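PDB 3DWG: 9.5 kDa culture filtrate antigen cfp10A, which probably serves, in its thiocarboxylated form, as the sulfur donor for CysM-dependent cysteine biosynthesis. Local coordinates for residues 5-9 and 10-14; 25-28 and 29-32; 69-73 and 74-78. All coordinates share one frame; numbering follows the deposited sequence. Where two conformers were deposited one is given.

Three turns of one small ubiquitin-like domain are compared here. Contacts 1 and 2 are partly buried and lie on opposite sides of the chain's centre, yet they meet inside, where Val5 CG2 packs on Val31 CG1 at 3.9 Å. Contact 3 is a surface contact beside contact 2, their centres about 9 Å apart; Gly29 N and Leu74 O, 2.8 Å apart, probably share a hydrogen bond. Contact 1 holds the end of strand 3-6 with an arginine side chain on a carbonyl, contact 2 opens helix 28-38 with a threonine cap, and contact 3 relies on hydroxyls and glycines in a loop.

Contact 1: 5-9 and 10-14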
loop_
_atom_site.group_PDB
_atom_site.type_symbol
_atom_site.label_atom_id
_atom_site.label_comp_id
_atom_site.label_asym_id
_atom_site.label_seq_id
_atom_site.Cartn_x
_atom_site.Cartn_y
_atom_site.Cartn_z
ATOM N N VAL C 5 31.305 -5.067 -15.731
ATOM C CA VAL C 5 30.402 -4.177 -16.469
ATOM C C VAL C 5 29.189 -4.938 -17.014
ATOM O O VAL C 5 29.357 -5.913 -17.771
ATOM C CB VAL C 5 31.084 -3.470 -17.698
ATOM C CG1 VAL C 5 30.093 -2.442 -18.330
ATOM C CG2 VAL C 5 32.408 -2.761 -17.273
ATOM N N SER C 6 27.982 -4.503 -16.649
ATOM C CA SER C 6 26.769 -5.148 -17.157
ATOM C C SER C 6 26.374 -4.455 -18.444
ATOM O O SER C 6 26.132 -3.207 -18.484
ATOM C CB SER C 6 25.647 -5.085 -16.106
ATOM O OG SER C 6 24.351 -5.255 -16.655
ATOM N N ILE C 7 26.221 -5.268 -19.495
ATOM C CA ILE C 7 25.943 -4.783 -20.798
ATOM C C ILE C 7 24.472 -5.069 -21.162
ATOM O O ILE C 7 24.057 -6.236 -21.181
ATOM C CB ILE C 7 26.880 -5.485 -21.854
ATOM C CG1 ILE C 7 28.362 -5.406 -21.417
ATOM C CG2 ILE C 7 26.555 -4.967 -23.208
ATOM C CD1 ILE C 7 28.959 -3.997 -21.502
ATOM N N PRO C 8 23.705 -4.019 -21.461
ATOM C CA PRO C 8 22.299 -4.227 -21.786
ATOM C C PRO C 8 22.174 -4.910 -23.131
ATOM O O PRO C 8 23.092 -4.901 -23.962
ATOM C CB PRO C 8 21.714 -2.803 -21.820
ATOM C CG PRO C 8 22.935 -1.949 -22.280
ATOM C CD PRO C 8 24.089 -2.585 -21.543
ATOM N N THR C 9 21.018 -5.512 -23.377
ATOM C CA THR C 9 20.832 -6.303 -24.605
ATOM C C THR C 9 21.156 -5.535 -25.876
ATOM O O THR C 9 21.778 -6.082 -26.802
ATOM C CB THR C 9 19.406 -6.902 -24.598
ATOM O OG1 THR C 9 19.348 -7.789 -23.490
ATOM C CG2 THR C 9 19.114 -7.702 -25.880
ATOM N N ILE C 10 20.756 -4.264 -25.932
ATOM C CA ILE C 10 20.954 -3.446 -27.119
ATOM C C ILE C 10 22.442 -3.250 -27.507
ATOM O O ILE C 10 22.743 -3.039 -28.676
ATOM C CB ILE C 10 20.210 -2.133 -26.983
ATOM C CG1 ILE C 10 20.163 -1.403 -28.304
ATOM C CG2 ILE C 10 20.793 -1.263 -25.820
ATOM C CD1 ILE C 10 19.467 -0.066 -28.234
ATOM N N LEU C 11 23.338 -3.375 -26.539
ATOM C CA LEU C 11 24.771 -3.172 -26.829
ATOM C C LEU C 11 25.575 -4.442 -26.953
ATOM O O LEU C 11 26.814 -4.411 -27.203
ATOM C CB LEU C 11 25.423 -2.277 -25.768
ATOM C CG LEU C 11 24.873 -0.857 -25.660
ATOM C CD1 LEU C 11 25.587 -0.192 -24.497
ATOM C CD2 LEU C 11 25.120 -0.141 -27.014
ATOM N N ARG C 12 24.910 -5.584 -26.759
ATOM C CA ARG C 12 25.623 -6.865 -26.780
ATOM C C ARG C 12 26.201 -7.292 -28.153
ATOM O O ARG C 12 27.097 -8.128 -28.201
ATOM C CB ARG C 12 24.717 -7.941 -26.199
ATOM C CG ARG C 12 24.642 -7.867 -24.679
ATOM C CD ARG C 12 23.657 -8.903 -24.104
ATOM N NE ARG C 12 23.151 -8.396 -22.833
ATOM C CZ ARG C 12 22.155 -8.911 -22.132
ATOM N NH1 ARG C 12 21.550 -10.007 -22.560
ATOM N NH2 ARG C 12 21.781 -8.321 -20.994
ATOM N N PRO C 13 25.688 -6.739 -29.247
ATOM C CA PRO C 13 26.405 -7.014 -30.502
ATOM C C PRO C 13 27.839 -6.490 -30.504
ATOM O O PRO C 13 28.635 -6.907 -31.370
ATOM C CB PRO C 13 25.605 -6.209 -31.517
ATOM C CG PRO C 13 24.211 -6.257 -30.981
ATOM C CD PRO C 13 24.468 -5.953 -29.513
ATOM N N HIS C 14 28.171 -5.572 -29.594
ATOM C CA HIS C 14 29.561 -5.080 -29.509
ATOM C C HIS C 14 30.436 -5.948 -28.668
ATOM O O HIS C 14 31.680 -5.876 -28.762
ATOM C CB HIS C 14 29.591 -3.652 -28.967
ATOM C CG HIS C 14 28.938 -2.684 -29.877
ATOM N ND1 HIS C 14 29.621 -2.069 -30.905
ATOM C CD2 HIS C 14 27.658 -2.240 -29.950
ATOM C CE1 HIS C 14 28.786 -1.295 -31.576
ATOM N NE2 HIS C 14 27.590 -1.381 -31.019
#
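The Arg12 guanidinium meets Ile7 O at its edge, near the group's plane; in the modelled conformer, one of two, the Thr9 hydroxyl lies over one face, a placement that is therefore doubtful. NE and NH2 both point at the one oxygen: Arg12 NE reaches Ile7 O at 2.9 Å, and the longer bond from Arg12 NH2 to Ile7 O measures 3.1 Å and is more bent, 140° at the hydrogen. This pair fixes the rotation of the guanidinium. The arginine chain runs extended from CG to NE, antiparallel to the Ile7 side chain, its CG 3.8 Å from Ile7 CG2. The backbone itself turns tightly, with Leu11 N bonded to Pro8 O at 3.0 Å and Arg12 N to Thr9 O at 3.2 Å. Leu11 CG, anti to its carbonyl carbon (chi1 -62°), sends CD1 against the proline ring, 3.9 Å from Pro8 CG, and both side chains also touch Ile86 of strand 83-88. Outside the turn, Arg12 NH1 has a salt-bridge partner in an acidic side chain on the chain of another protein. The two backbone bonds are those of a short 3-10 turn leading out of strand 3-6 in this ubiquitin-like fold, and the arginine on Ile7 O ties that turn to the residue just after the strand.

Contact 2: 25-28 and 29-32; sequences GDTL and GAVI
Thr27 turns OG1 to lie between its own backbone N and carbonyl carbon (chi1 67°), which brings the oxygen to Ala30 N; Leu28 holds CG anti to its N (chi1 176°), which carries CG and CD1 over to Ile32, whose chain they cross at a slant. The hydroxyl accepts from Ala30 N at 3.0 Å, with 157° at the hydrogen, and makes Thr27 the N-cap of the helix. The first regular turn follows: Val31 N donates to Thr27 O at 2.9 Å, and Ile32 N to Leu28 O at 2.8 Å. Thr27 therefore uses both its hydroxyl and its carbonyl on the opening turn. Ala30 CB points back at the preceding loop, 3.4 Å from Thr27 O and 3.6 Å from Gly25 CA, where the glycine's backbone angles and the nearness of that methyl leave no space for a side chain. On the inner side Leu28 CG meets Ile32 CD1 at 3.9 Å, a contact one helical turn apart. The cap begins helix 28-38 after strand 20-23: Val31 packs on Val3 of strand 3-6, Ile32 on Ser43 and Leu46 of helix 42-46, and the backbones of Asp26 and Leu28 bond to the loop at Ile78 and Thr76.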
loop_
_atom_site.group_PDB
_atom_site.type_symbol
_atom_site.label_atom_id
_atom_site.label_comp_id
_atom_site.label_asym_id
_atom_site.label_seq_id
_atom_site.Cartn_x
_atom_site.Cartn_y
_atom_site.Cartn_z
ATOM N N GLY C 25 40.003 0.367 -15.121
ATOM C CA GLY C 25 40.163 1.798 -15.205
ATOM C C GLY C 25 39.788 2.450 -13.905
ATOM O O GLY C 25 38.974 1.911 -13.142
ATOM N N ASP C 26 40.391 3.599 -13.633
ATOM C CA ASP C 26 40.161 4.196 -12.335
ATOM C C ASP C 26 39.118 5.293 -12.336
ATOM O O ASP C 26 38.871 5.925 -11.276
ATOM C CB ASP C 26 41.479 4.694 -11.691
ATOM C CG ASP C 26 42.178 5.713 -12.503
ATOM O OD1 ASP C 26 41.649 6.205 -13.517
ATOM O OD2 ASP C 26 43.296 6.076 -12.077
ATOM N N THR C 27 38.530 5.521 -13.518
ATOM C CA THR C 27 37.374 6.414 -13.677
ATOM C C THR C 27 36.402 5.749 -14.668
ATOM O O THR C 27 36.796 4.846 -15.415
ATOM C CB THR C 27 37.733 7.800 -14.245
ATOM O OG1 THR C 27 38.162 7.615 -15.598
ATOM C CG2 THR C 27 38.802 8.521 -13.354
ATOM N N LEU C 28 35.134 6.188 -14.665
ATOM C CA LEU C 28 34.227 5.731 -15.723
ATOM C C LEU C 28 34.771 5.934 -17.138
ATOM O O LEU C 28 34.723 5.011 -17.973
ATOM C CB LEU C 28 32.829 6.329 -15.593
ATOM C CG LEU C 28 31.839 5.981 -16.707
ATOM C CD1 LEU C 28 31.533 4.462 -16.826
ATOM C CD2 LEU C 28 30.537 6.807 -16.503
ATOM N N GLY C 29 35.353 7.108 -17.387
ATOM C CA GLY C 29 35.943 7.342 -18.729
ATOM C C GLY C 29 37.030 6.324 -19.063
ATOM O O GLY C 29 37.112 5.864 -20.214
ATOM N N ALA C 30 37.838 5.922 -18.072
ATOM C CA ALA C 30 38.874 4.890 -18.243
ATOM C C ALA C 30 38.248 3.525 -18.519
ATOM O O ALA C 30 38.712 2.726 -19.339
ATOM C CB ALA C 30 39.797 4.852 -17.075
ATOM N N VAL C 31 37.145 3.250 -17.810
ATOM C CA VAL C 31 36.489 1.966 -18.108
ATOM C C VAL C 31 35.915 1.970 -19.517
ATOM O O VAL C 31 36.040 0.946 -20.229
ATOM C CB VAL C 31 35.374 1.724 -17.075
ATOM C CG1 VAL C 31 34.372 0.626 -17.578
ATOM C CG2 VAL C 31 35.977 1.335 -15.749
ATOM N N ILE C 32 35.310 3.076 -19.948
ATOM C CA ILE C 32 34.778 3.201 -21.294
ATOM C C ILE C 32 35.899 3.072 -22.335
ATOM O O ILE C 32 35.728 2.472 -23.394
ATOM C CB ILE C 32 33.947 4.458 -21.462
ATOM C CG1 ILE C 32 32.632 4.351 -20.636
ATOM C CG2 ILE C 32 33.633 4.753 -22.948
ATOM C CD1 ILE C 32 31.839 5.675 -20.600
#

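Contact 3: 69-73 and 74-78; sequences RFSGG and LATAI
Two overlapping tight turns, 72-75 and 73-76, form a short 3-10 segment at 74-75 in the surface loop between strands 66-67 and 83-88, and a threonine hydroxyl closes on one of their carbonyls and lies close to the serine ahead of them. Thr76 OG1 lies 2.8 Å from Ser71 OG and 2.6 Å from Gly73 O. Toward the glycine the hydroxyl is the donor, in the carbonyl plane and on a lone pair; toward the serine the pair is close enough to bond, but the serine proton has another acceptor within reach, since Ser71 OG also makes a weak bond to Val68 O. With chi1 at -62°, Thr76 holds OG1 beside its own backbone N, and hydroxyl and amide therefore converge on the same carbonyl. Thr76 N donates to the same Gly73 O at 3.0 Å, so that oxygen accepts two bonds from a single residue. One step earlier, Ala75 N reaches Gly72 O at 3.0 Å, a more bent bond of 140° at the hydrogen.

In the ubiquitin-like fold of this sulfur carrier the loop runs alongside the start of helix 28-38: Leu74 packs on Ile32 and also touches Leu55. Both glycines have positive phi, and Gly72 in particular has backbone angles that suit a residue without a side chain. Thr76 itself is buried, its side chain touching Val63 of strand 59-63 and Val68, with the methyl CG2 3.4 Å from Ser71 OG. On the exposed flank a water accepts from Ala77 N at 2.9 Å and gives a weak bond to Ser71 O, loosely joining the residues that flank the turns.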
loop_
_atom_site.group_PDB
_atom_site.type_symbol
_atom_site.label_atom_id
_atom_site.label_comp_id
_atom_site.label_asym_id
_atom_site.label_seq_id
_atom_site.Cartn_x
_atom_site.Cartn_y
_atom_site.Cartn_z
ATOM N N ARG C 69 25.762 10.637 -13.294
ATOM C CA ARG C 69 25.446 12.078 -13.536
ATOM C C ARG C 69 25.543 12.965 -12.287
ATOM O O ARG C 69 25.596 14.184 -12.406
ATOM C CB ARG C 69 24.128 12.202 -14.269
ATOM C CG ARG C 69 24.273 11.801 -15.738
ATOM C CD ARG C 69 23.052 12.185 -16.516
ATOM N NE ARG C 69 23.183 11.967 -17.944
ATOM C CZ ARG C 69 22.827 10.855 -18.579
ATOM N NH1 ARG C 69 22.333 9.829 -17.876
ATOM N NH2 ARG C 69 23.013 10.765 -19.900
ATOM N N PHE C 70 25.582 12.346 -11.129
ATOM C CA PHE C 70 25.610 13.072 -9.851
ATOM C C PHE C 70 26.916 12.888 -9.119
ATOM O O PHE C 70 27.040 13.367 -7.988
ATOM C CB PHE C 70 24.389 12.693 -8.974
ATOM C CG PHE C 70 23.111 12.958 -9.676
ATOM C CD1 PHE C 70 22.506 11.939 -10.456
ATOM C CD2 PHE C 70 22.537 14.249 -9.669
ATOM C CE1 PHE C 70 21.356 12.169 -11.161
ATOM C CE2 PHE C 70 21.359 14.494 -10.385
ATOM C CZ PHE C 70 20.765 13.457 -11.152
ATOM N N SER C 71 27.913 12.263 -9.755
ATOM C CA SER C 71 29.168 11.945 -9.038
ATOM C C SER C 71 30.394 12.331 -9.881
ATOM O O SER C 71 31.502 11.844 -9.635
ATOM C CB SER C 71 29.210 10.443 -8.699
ATOM O OG SER C 71 29.164 9.686 -9.913
ATOM N N GLY C 72 30.157 13.142 -10.903
ATOM C CA GLY C 72 31.263 13.623 -11.760
ATOM C C GLY C 72 31.266 13.117 -13.179
ATOM O O GLY C 72 32.251 13.331 -13.944
ATOM N N GLY C 73 30.211 12.382 -13.570
ATOM C CA GLY C 73 30.153 11.913 -14.949
ATOM C C GLY C 73 31.261 10.921 -15.262
ATOM O O GLY C 73 31.566 9.986 -14.478
ATOM N N LEU C 74 31.938 11.159 -16.390
ATOM C CA LEU C 74 33.032 10.271 -16.801
ATOM C C LEU C 74 34.223 10.323 -15.826
ATOM O O LEU C 74 34.993 9.373 -15.733
ATOM C CB LEU C 74 33.465 10.624 -18.230
ATOM C CG LEU C 74 32.572 10.235 -19.439
ATOM C CD1 LEU C 74 33.081 9.010 -20.186
ATOM C CD2 LEU C 74 31.060 10.088 -19.193
ATOM N N ALA C 75 34.316 11.379 -15.024
ATOM C CA ALA C 75 35.343 11.458 -13.992
ATOM C C ALA C 75 35.075 10.709 -12.700
ATOM O O ALA C 75 35.912 10.615 -11.771
ATOM C CB ALA C 75 35.660 12.915 -13.697
ATOM N N THR C 76 33.894 10.053 -12.645
ATOM C CA THR C 76 33.568 9.326 -11.468
ATOM C C THR C 76 34.612 8.274 -11.141
ATOM O O THR C 76 34.953 7.451 -12.019
ATOM C CB THR C 76 32.206 8.624 -11.678
ATOM O OG1 THR C 76 31.175 9.585 -11.900
ATOM C CG2 THR C 76 31.882 7.769 -10.411
ATOM N N ALA C 77 35.117 8.269 -9.898
ATOM C CA ALA C 77 36.164 7.319 -9.506
ATOM C C ALA C 77 35.670 5.914 -9.442
ATOM O O ALA C 77 34.521 5.659 -8.999
ATOM C CB ALA C 77 36.789 7.702 -8.169
ATOM N N ILE C 78 36.541 5.006 -9.833
ATOM C CA ILE C 78 36.223 3.604 -9.887
ATOM C C ILE C 78 37.335 2.856 -9.168
ATOM O O ILE C 78 38.522 3.181 -9.344
ATOM C CB ILE C 78 35.990 3.129 -11.340
ATOM C CG1 ILE C 78 34.599 3.601 -11.791
ATOM C CG2 ILE C 78 35.974 1.623 -11.427
ATOM C CD1 ILE C 78 34.208 3.166 -13.133
HETATM O O HOH W 1 33.853 10.057 -7.979
#